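Local coordinates for uncharacterized protein (Bacteroides eggerthii DSM 20697, PDB 4ECO) that is of unknown function but, as a leucine-rich repeat protein, probably takes part in binding other proteins, at residues R556-G561 with N576-V581; I589-I594 with M615-Y620; P598-D603 with K622-R627. All coordinates share one frame; numbering follows the deposited sequence.

How the contacts relate
Following the chain from the N terminus, contact 1 (556-561 with 576-581) comes first and closes a loop of 14 residues that holds strand 570-572. It ends before the other two begin. Contacts 2 (589-594 with 615-620) and 3 (598-603 with 622-627) cross, closing overlapping loops of 20 and 18 residues that both contain helix 608-612: strands 591-593 and 601-603 pair, in the same order, with strands 617-619 and 625-627. Contact 2 ties together the strand ladder, contacts 1 and 3 the outer side behind it. Ser-601, bonded to Arg-579 and Val-581, joins contacts 1 and 3; Gln-624, bonded to Ile-594 O, joins contacts 2 and 3.

Contact 1: R556-G561 with N576-V581; sequences REWPEG and NDIRKV
Arg-556 meets Asp-577, Ile-578 and Arg-579 where two successive turns of a leucine-rich repeat solenoid lie against each other, through the loops that follow strands 540-542 and 570-572. The loops run in nearly the same direction, 23° apart end to end.

Backbone bonding is sparse. Arg-579 N donates a weak, bent hydrogen bond to Arg-556 O at 3.3 Å, and the same oxygen lies near Ile-578 CA. Arg-556 CA in turn approaches Asp-577 O at 3.2 Å, with a geometry that fits a CA-H...O contact.

The charged groups form a network centred on Asp-577. Its OD2 makes a salt bridge to Arg-579 NH2 at 2.8 Å, within segment 576-581, and a second, long one to Arg-556 NE at 4.0 Å. Both arginines therefore gather round one carboxylate, which probably offsets the closeness of their guanidinium groups, whose planes are turned well away from parallel. The other carboxylate oxygen, OD1, is bonded to Asn-599.

Apolar packing centres on the indole of Trp-558. With CG anti to the backbone N (chi1 168°), the ring projects over Val-581, whose CG1 sits 3.5 Å from the centroid of the five-membered ring. That methyl lies 11° off the ring normal, a CH-pi contact over the face, while Pro-559 CD touches the opposite face nearer the rim. On the same side as CG1, Val-581 CG2 lies just beyond the CD2-CE3 edge, 3.7 Å from Trp-558 CE3. Glu-583 accepts the indole N-H, which helps to fix the rotation of the ring. Ile-578 CG2 comes in at the edge of the ring, near its plane, 3.8 Å from Trp-558 CB.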
loop_
_atom_site.group_PDB
_atom_site.type_symbol
_atom_site.label_atom_id
_atom_site.label_comp_id
_atom_site.label_asym_id
_atom_site.label_seq_id
_atom_site.Cartn_x
_atom_site.Cartn_y
_atom_site.Cartn_z
ATOM N N ARG A 556 -7.937 41.229 -0.003
ATOM C CA ARG A 556 -7.272 42.521 0.123
ATOM C C ARG A 556 -7.072 42.880 1.616
ATOM O O ARG A 556 -6.227 43.731 1.931
ATOM C CB ARG A 556 -8.088 43.609 -0.619
ATOM C CG ARG A 556 -8.137 43.364 -2.138
ATOM C CD ARG A 556 -9.172 44.173 -2.878
ATOM N NE ARG A 556 -8.720 45.547 -3.068
ATOM C CZ ARG A 556 -9.524 46.571 -3.333
ATOM N NH1 ARG A 556 -10.835 46.386 -3.428
ATOM N NH2 ARG A 556 -9.027 47.793 -3.481
ATOM N N GLU A 557 -7.801 42.160 2.521
ATOM C CA GLU A 557 -7.848 42.345 3.973
ATOM C C GLU A 557 -6.776 41.523 4.726
ATOM O O GLU A 557 -6.753 40.290 4.659
ATOM C CB GLU A 557 -9.261 41.945 4.490
ATOM C CG GLU A 557 -9.507 42.059 5.994
ATOM C CD GLU A 557 -10.740 41.361 6.551
ATOM O OE1 GLU A 557 -11.613 40.965 5.744
ATOM O OE2 GLU A 557 -10.832 41.204 7.796
ATOM N N TRP A 558 -5.946 42.224 5.520
ATOM C CA TRP A 558 -4.965 41.591 6.397
ATOM C C TRP A 558 -5.677 41.201 7.698
ATOM O O TRP A 558 -6.434 42.019 8.228
ATOM C CB TRP A 558 -3.762 42.521 6.661
ATOM C CG TRP A 558 -2.864 42.043 7.775
ATOM C CD1 TRP A 558 -2.978 42.335 9.107
ATOM C CD2 TRP A 558 -1.770 41.116 7.659
ATOM N NE1 TRP A 558 -2.021 41.657 9.822
ATOM C CE2 TRP A 558 -1.254 40.915 8.958
ATOM C CE3 TRP A 558 -1.150 40.466 6.573
ATOM C CZ2 TRP A 558 -0.140 40.096 9.200
ATOM C CZ3 TRP A 558 -0.039 39.668 6.814
ATOM C CH2 TRP A 558 0.444 39.477 8.116
ATOM N N PRO A 559 -5.441 39.997 8.252
ATOM C CA PRO A 559 -6.097 39.631 9.516
ATOM C C PRO A 559 -5.485 40.385 10.714
ATOM O O PRO A 559 -4.604 39.856 11.418
ATOM C CB PRO A 559 -5.848 38.128 9.599
ATOM C CG PRO A 559 -4.500 37.944 8.922
ATOM C CD PRO A 559 -4.553 38.914 7.770
ATOM N N GLU A 560 -5.945 41.634 10.940
ATOM C CA GLU A 560 -5.423 42.441 12.042
ATOM C C GLU A 560 -5.695 41.736 13.357
ATOM O O GLU A 560 -6.806 41.254 13.576
ATOM C CB GLU A 560 -5.991 43.861 12.041
ATOM C CG GLU A 560 -5.548 44.712 10.860
ATOM C CD GLU A 560 -4.108 45.192 10.812
ATOM O OE1 GLU A 560 -3.380 45.094 11.835
ATOM O OE2 GLU A 560 -3.726 45.703 9.733
ATOM N N GLY A 561 -4.639 41.556 14.137
ATOM C CA GLY A 561 -4.701 40.829 15.391
ATOM C C GLY A 561 -4.045 39.463 15.345
ATOM O O GLY A 561 -3.814 38.870 16.401
ATOM N N ASN A 576 -1.871 37.334 -3.186
ATOM C CA ASN A 576 -3.176 37.940 -2.921
ATOM C C ASN A 576 -3.069 39.415 -3.306
ATOM O O ASN A 576 -2.211 39.767 -4.127
ATOM C CB ASN A 576 -3.611 37.735 -1.442
ATOM C CG ASN A 576 -4.086 36.343 -1.104
ATOM O OD1 ASN A 576 -5.073 35.847 -1.631
ATOM N ND2 ASN A 576 -3.444 35.707 -0.153
ATOM N N ASP A 577 -3.883 40.278 -2.687
ATOM C CA ASP A 577 -3.820 41.705 -2.916
ATOM C C ASP A 577 -3.886 42.440 -1.572
ATOM O O ASP A 577 -4.590 43.446 -1.432
ATOM C CB ASP A 577 -4.937 42.146 -3.870
ATOM C CG ASP A 577 -4.759 43.522 -4.483
ATOM O OD1 ASP A 577 -3.658 44.120 -4.311
ATOM O OD2 ASP A 577 -5.705 43.990 -5.152
ATOM N N ILE A 578 -3.101 41.953 -0.591
ATOM C CA ILE A 578 -3.048 42.526 0.746
ATOM C C ILE A 578 -2.506 43.953 0.632
ATOM O O ILE A 578 -1.593 44.214 -0.152
ATOM C CB ILE A 578 -2.240 41.646 1.754
ATOM C CG1 ILE A 578 -2.763 40.189 1.796
ATOM C CG2 ILE A 578 -2.182 42.266 3.173
ATOM C CD1 ILE A 578 -4.294 39.959 2.072
ATOM N N ARG A 579 -3.140 44.873 1.370
ATOM C CA ARG A 579 -2.828 46.291 1.374
ATOM C C ARG A 579 -2.087 46.676 2.661
ATOM O O ARG A 579 -0.986 46.189 2.881
ATOM C CB ARG A 579 -4.113 47.120 1.195
ATOM C CG ARG A 579 -4.991 46.723 0.015
ATOM C CD ARG A 579 -4.304 46.887 -1.317
ATOM N NE ARG A 579 -5.171 46.474 -2.417
ATOM C CZ ARG A 579 -5.237 47.091 -3.593
ATOM N NH1 ARG A 579 -4.483 48.160 -3.835
ATOM N NH2 ARG A 579 -6.058 46.649 -4.534
ATOM N N LYS A 580 -2.674 47.538 3.490
ATOM C CA LYS A 580 -2.030 48.048 4.698
ATOM C C LYS A 580 -2.132 47.038 5.848
ATOM O O LYS A 580 -3.224 46.561 6.194
ATOM C CB LYS A 580 -2.635 49.423 5.100
ATOM C CG LYS A 580 -2.125 50.088 6.392
ATOM C CD LYS A 580 -0.707 50.671 6.323
ATOM C CE LYS A 580 -0.430 51.673 7.431
ATOM N NZ LYS A 580 -0.479 51.079 8.803
ATOM N N VAL A 581 -0.950 46.749 6.438
ATOM C CA VAL A 581 -0.737 45.890 7.594
ATOM C C VAL A 581 -0.351 46.838 8.738
ATOM O O VAL A 581 0.734 47.436 8.707
ATOM C CB VAL A 581 0.304 44.771 7.314
ATOM C CG1 VAL A 581 0.491 43.874 8.530
ATOM C CG2 VAL A 581 -0.096 43.936 6.103
#

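Contact 2: I589-I594 with M615-Y620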
loop_
_atom_site.group_PDB
_atom_site.type_symbol
_atom_site.label_atom_id
_atom_site.label_comp_id
_atom_site.label_asym_id
_atom_site.label_seq_id
_atom_site.Cartn_x
_atom_site.Cartn_y
_atom_site.Cartn_z
ATOM N N ILE A 589 6.044 34.586 14.564
ATOM C CA ILE A 589 5.595 34.120 13.241
ATOM C C ILE A 589 6.882 34.039 12.417
ATOM O O ILE A 589 7.196 34.963 11.670
ATOM C CB ILE A 589 4.464 35.013 12.642
ATOM C CG1 ILE A 589 3.224 34.983 13.582
ATOM C CG2 ILE A 589 4.060 34.548 11.224
ATOM C CD1 ILE A 589 2.439 36.240 13.715
ATOM N N SER A 590 7.680 32.962 12.662
ATOM C CA SER A 590 9.030 32.709 12.116
ATOM C C SER A 590 9.008 32.246 10.648
ATOM O O SER A 590 10.052 32.273 10.000
ATOM C CB SER A 590 9.786 31.696 12.972
ATOM O OG SER A 590 9.036 30.518 13.226
ATOM N N VAL A 591 7.842 31.859 10.108
ATOM C CA VAL A 591 7.702 31.512 8.687
ATOM C C VAL A 591 6.564 32.368 8.137
ATOM O O VAL A 591 5.401 32.123 8.454
ATOM C CB VAL A 591 7.499 30.005 8.385
ATOM C CG1 VAL A 591 7.342 29.775 6.885
ATOM C CG2 VAL A 591 8.647 29.168 8.931
ATOM N N LEU A 592 6.903 33.408 7.366
ATOM C CA LEU A 592 5.898 34.310 6.814
ATOM C C LEU A 592 6.061 34.463 5.314
ATOM O O LEU A 592 7.107 34.903 4.826
ATOM C CB LEU A 592 5.985 35.680 7.511
ATOM C CG LEU A 592 5.067 36.811 7.039
ATOM C CD1 LEU A 592 3.587 36.554 7.400
ATOM C CD2 LEU A 592 5.505 38.101 7.670
ATOM N N ASP A 593 5.011 34.080 4.591
ATOM C CA ASP A 593 4.936 34.222 3.145
ATOM C C ASP A 593 4.005 35.361 2.820
ATOM O O ASP A 593 2.796 35.250 3.049
ATOM C CB ASP A 593 4.482 32.920 2.451
ATOM C CG ASP A 593 4.004 33.127 1.017
ATOM O OD1 ASP A 593 4.715 33.807 0.241
ATOM O OD2 ASP A 593 2.898 32.667 0.695
ATOM N N ILE A 594 4.574 36.461 2.312
ATOM C CA ILE A 594 3.815 37.633 1.881
ATOM C C ILE A 594 4.112 37.910 0.407
ATOM O O ILE A 594 3.696 38.947 -0.113
ATOM C CB ILE A 594 4.108 38.886 2.764
ATOM C CG1 ILE A 594 5.629 39.238 2.792
ATOM C CG2 ILE A 594 3.490 38.744 4.169
ATOM C CD1 ILE A 594 5.984 40.624 3.265
HETATM N N MSE A 615 17.461 33.334 11.562
HETATM C CA MSE A 615 16.521 32.670 12.452
HETATM C C MSE A 615 15.052 32.899 12.015
HETATM O O MSE A 615 14.114 32.499 12.732
HETATM C CB MSE A 615 16.751 33.155 13.890
HETATM C CG MSE A 615 18.018 32.567 14.534
HETATM SE SE MSE A 615 18.186 30.613 14.372
HETATM C CE MSE A 615 16.701 29.962 15.463
ATOM N N TYR A 616 14.872 33.481 10.811
ATOM C CA TYR A 616 13.584 33.813 10.220
ATOM C C TYR A 616 13.493 33.309 8.774
ATOM O O TYR A 616 14.518 33.199 8.091
ATOM C CB TYR A 616 13.402 35.336 10.267
ATOM C CG TYR A 616 11.960 35.768 10.255
ATOM C CD1 TYR A 616 11.210 35.783 11.427
ATOM C CD2 TYR A 616 11.340 36.170 9.075
ATOM C CE1 TYR A 616 9.872 36.163 11.421
ATOM C CE2 TYR A 616 10.008 36.577 9.061
ATOM C CZ TYR A 616 9.278 36.574 10.239
ATOM O OH TYR A 616 7.954 36.932 10.235
HETATM N N MSE A 617 12.259 33.027 8.312
HETATM C CA MSE A 617 11.941 32.520 6.977
HETATM C C MSE A 617 10.898 33.433 6.331
HETATM O O MSE A 617 9.708 33.317 6.622
HETATM C CB MSE A 617 11.440 31.072 7.109
HETATM C CG MSE A 617 11.180 30.335 5.779
HETATM SE SE MSE A 617 12.703 30.283 4.538
HETATM C CE MSE A 617 14.143 29.553 5.798
ATOM N N LEU A 618 11.347 34.375 5.490
ATOM C CA LEU A 618 10.448 35.331 4.840
ATOM C C LEU A 618 10.461 35.207 3.316
ATOM O O LEU A 618 11.516 35.305 2.686
ATOM C CB LEU A 618 10.813 36.776 5.238
ATOM C CG LEU A 618 10.043 37.887 4.545
ATOM C CD1 LEU A 618 8.638 38.038 5.122
ATOM C CD2 LEU A 618 10.806 39.172 4.602
ATOM N N PHE A 619 9.257 35.043 2.731
ATOM C CA PHE A 619 9.014 34.982 1.291
ATOM C C PHE A 619 8.454 36.332 0.892
ATOM O O PHE A 619 7.407 36.740 1.400
ATOM C CB PHE A 619 8.078 33.819 0.946
ATOM C CG PHE A 619 8.552 32.495 1.498
ATOM C CD1 PHE A 619 9.416 31.684 0.768
ATOM C CD2 PHE A 619 8.130 32.050 2.750
ATOM C CE1 PHE A 619 9.848 30.446 1.280
ATOM C CE2 PHE A 619 8.565 30.813 3.263
ATOM C CZ PHE A 619 9.411 30.015 2.517
ATOM N N TYR A 620 9.196 37.075 0.078
ATOM C CA TYR A 620 8.831 38.438 -0.295
ATOM C C TYR A 620 9.426 38.858 -1.652
ATOM O O TYR A 620 10.247 38.130 -2.236
ATOM C CB TYR A 620 9.358 39.402 0.805
ATOM C CG TYR A 620 10.853 39.683 0.728
ATOM C CD1 TYR A 620 11.789 38.691 1.024
ATOM C CD2 TYR A 620 11.330 40.941 0.355
ATOM C CE1 TYR A 620 13.157 38.940 0.934
ATOM C CE2 TYR A 620 12.700 41.203 0.274
ATOM C CZ TYR A 620 13.610 40.199 0.562
ATOM O OH TYR A 620 14.956 40.459 0.521
#
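Tyr-616 has CG anti to its backbone N (chi1 -155°), which carries the ring across to Ser-590 and Ile-589; Phe-619, with CG beside the backbone N instead (chi1 -53°), leans back along its strand toward Val-591. Tyr-616 just precedes, and Phe-619 belongs to, the parallel pairing of strands 591-593 and 617-619, the C-terminal end of the ladder of a leucine-rich repeat solenoid. The strand axes are 4.8 Å apart and 3° from parallel.

Four backbone hydrogen bonds hold the register. The bond from Leu-592 N to Met-617 O is 2.9 Å long, and the one from Phe-619 N to Leu-592 O is 3.0 Å long.

On one face, Val-591 and selenomethionine Met-617 lie side by side, and Val-591 CG1 meets the edge of the Phe-619 ring. The Asp-593 carboxylate is turned nearly perpendicular to that ring, and its OD1 accepts a hydrogen bond from Lys-595 N. On the other face Leu-592 and Leu-618 point the same way, their CD2 and CD1 methyls 4.0 Å apart, and Ile-594 CG1 joins them at Leu-618 CD1. Ser-590 O lies over one face of the Tyr-616 ring, whose OH makes a weak hydrogen bond to Ile-589 O at 2.6 Å.

Contact 3: P598-D603 with K622-R627; sequences PNISID and KTQDIR
Strands 601-603 and 625-627 run parallel at the C-terminal end of the repeat solenoid, their axes 4.8 Å apart and 17° askew, with Ile-602 opposite Ile-626 and its backbone bonded to both neighbours of that residue. Arg-627 N reaches Ile-602 O at 2.8 Å, while Ile-602 N takes the longer bond to Asp-625 O at 3.3 Å.

Ile-602 and Ile-626 lie side by side on one face, CG2 against CG1 at 3.7 Å. Before them, Gln-624 crosses Ile-600 obliquely, and its NE2 rests 3.4 Å from Ile-600 CG2. The amide is not left without polar partners: NE2 donates to Asn-597 O and Ile-594 O, and OE1 accepts from Asp-621 N.

The other face is polar. Ser-601, with OG anti to its backbone N (chi1 -166°), donates to Asp-625 OD2 at 2.8 Å, approaching from above the carboxylate plane. Arg-627 NE, on the same strand as Asp-625, meets OD1 on its syn side at 3.0 Å, nearly in the guanidinium plane. Ser-601 OG also lies over one face of that guanidinium.

Asp-625 is thus gripped at both oxygens. These bonds would hold the carboxylate's rotation, and the charge of Arg-627 probably favours its ionised form. The two strands are therefore joined by buried isoleucines on one face and by the Ser-601 to Asp-625 bond on the other, with Arg-627 bracing the aspartate from its own strand.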
loop_
_atom_site.group_PDB
_atom_site.type_symbol
_atom_site.label_atom_id
_atom_site.label_comp_id
_atom_site.label_asym_id
_atom_site.label_seq_id
_atom_site.Cartn_x
_atom_site.Cartn_y
_atom_site.Cartn_z
ATOM N N PRO A 598 1.673 42.935 -4.423
ATOM C CA PRO A 598 2.296 44.195 -4.864
ATOM C C PRO A 598 1.805 45.476 -4.177
ATOM O O PRO A 598 2.507 46.479 -4.264
ATOM C CB PRO A 598 1.944 44.251 -6.355
ATOM C CG PRO A 598 0.784 43.317 -6.517
ATOM C CD PRO A 598 1.094 42.215 -5.574
ATOM N N ASN A 599 0.653 45.467 -3.505
ATOM C CA ASN A 599 0.180 46.710 -2.892
ATOM C C ASN A 599 0.230 46.657 -1.362
ATOM O O ASN A 599 -0.414 47.485 -0.707
ATOM C CB ASN A 599 -1.235 47.023 -3.369
ATOM C CG ASN A 599 -1.311 47.150 -4.870
ATOM O OD1 ASN A 599 -0.606 47.957 -5.489
ATOM N ND2 ASN A 599 -2.105 46.297 -5.495
ATOM N N ILE A 600 1.046 45.728 -0.800
ATOM C CA ILE A 600 1.205 45.540 0.642
ATOM C C ILE A 600 2.008 46.714 1.231
ATOM O O ILE A 600 2.794 47.353 0.531
ATOM C CB ILE A 600 1.848 44.148 0.987
ATOM C CG1 ILE A 600 1.496 43.697 2.426
ATOM C CG2 ILE A 600 3.360 44.115 0.727
ATOM C CD1 ILE A 600 1.784 42.239 2.780
ATOM N N SER A 601 1.755 47.003 2.513
ATOM C CA SER A 601 2.441 47.998 3.340
ATOM C C SER A 601 2.565 47.357 4.718
ATOM O O SER A 601 1.578 47.281 5.459
ATOM C CB SER A 601 1.699 49.330 3.336
ATOM O OG SER A 601 2.507 50.370 3.864
ATOM N N ILE A 602 3.761 46.763 4.988
ATOM C CA ILE A 602 4.079 45.975 6.183
ATOM C C ILE A 602 5.405 46.451 6.831
ATOM O O ILE A 602 6.375 46.775 6.136
ATOM C CB ILE A 602 4.122 44.463 5.790
ATOM C CG1 ILE A 602 4.054 43.515 7.005
ATOM C CG2 ILE A 602 5.249 44.112 4.798
ATOM C CD1 ILE A 602 3.572 42.068 6.664
ATOM N N ASP A 603 5.408 46.502 8.180
ATOM C CA ASP A 603 6.531 46.882 9.038
ATOM C C ASP A 603 7.148 45.617 9.653
ATOM O O ASP A 603 6.530 44.973 10.505
ATOM C CB ASP A 603 6.040 47.855 10.128
ATOM C CG ASP A 603 7.134 48.523 10.953
ATOM O OD1 ASP A 603 8.231 47.946 11.063
ATOM O OD2 ASP A 603 6.875 49.621 11.515
ATOM N N LYS A 622 11.450 42.291 -3.435
ATOM C CA LYS A 622 12.197 43.519 -3.081
ATOM C C LYS A 622 11.443 44.769 -3.546
ATOM O O LYS A 622 11.702 45.856 -3.038
ATOM C CB LYS A 622 13.619 43.484 -3.654
ATOM C CG LYS A 622 14.463 42.365 -3.041
ATOM C CD LYS A 622 15.857 42.266 -3.618
ATOM C CE LYS A 622 16.611 41.100 -3.008
ATOM N NZ LYS A 622 17.940 40.879 -3.648
ATOM N N THR A 623 10.443 44.597 -4.430
ATOM C CA THR A 623 9.581 45.666 -4.954
ATOM C C THR A 623 8.426 46.000 -3.990
ATOM O O THR A 623 7.715 46.977 -4.224
ATOM C CB THR A 623 9.008 45.273 -6.336
ATOM O OG1 THR A 623 8.572 43.909 -6.311
ATOM C CG2 THR A 623 10.000 45.473 -7.449
ATOM N N GLN A 624 8.210 45.179 -2.941
ATOM C CA GLN A 624 7.115 45.397 -1.992
ATOM C C GLN A 624 7.471 46.513 -1.024
ATOM O O GLN A 624 8.659 46.728 -0.753
ATOM C CB GLN A 624 6.765 44.105 -1.225
ATOM C CG GLN A 624 6.181 43.006 -2.104
ATOM C CD GLN A 624 5.797 41.761 -1.345
ATOM O OE1 GLN A 624 6.642 40.948 -0.931
ATOM N NE2 GLN A 624 4.503 41.541 -1.230
ATOM N N ASP A 625 6.449 47.226 -0.504
ATOM C CA ASP A 625 6.630 48.307 0.463
ATOM C C ASP A 625 6.810 47.711 1.884
ATOM O O ASP A 625 5.887 47.718 2.720
ATOM C CB ASP A 625 5.450 49.296 0.390
ATOM C CG ASP A 625 5.468 50.420 1.410
ATOM O OD1 ASP A 625 6.585 50.824 1.839
ATOM O OD2 ASP A 625 4.367 50.892 1.792
ATOM N N ILE A 626 8.027 47.194 2.136
ATOM C CA ILE A 626 8.437 46.599 3.405
ATOM C C ILE A 626 9.271 47.635 4.197
ATOM O O ILE A 626 10.281 48.144 3.699
ATOM C CB ILE A 626 9.199 45.281 3.156
ATOM C CG1 ILE A 626 8.256 44.207 2.572
ATOM C CG2 ILE A 626 9.878 44.788 4.427
ATOM C CD1 ILE A 626 8.903 43.180 1.661
ATOM N N ARG A 627 8.828 47.954 5.417
ATOM C CA ARG A 627 9.522 48.910 6.272
ATOM C C ARG A 627 10.242 48.192 7.421
ATOM O O ARG A 627 9.849 47.094 7.819
ATOM C CB ARG A 627 8.535 49.970 6.828
ATOM C CG ARG A 627 8.000 50.967 5.782
ATOM C CD ARG A 627 6.481 50.943 5.631
ATOM N NE ARG A 627 6.021 51.839 4.561
ATOM C CZ ARG A 627 5.567 53.080 4.740
ATOM N NH1 ARG A 627 5.481 53.596 5.962
ATOM N NH2 ARG A 627 5.181 53.809 3.701
#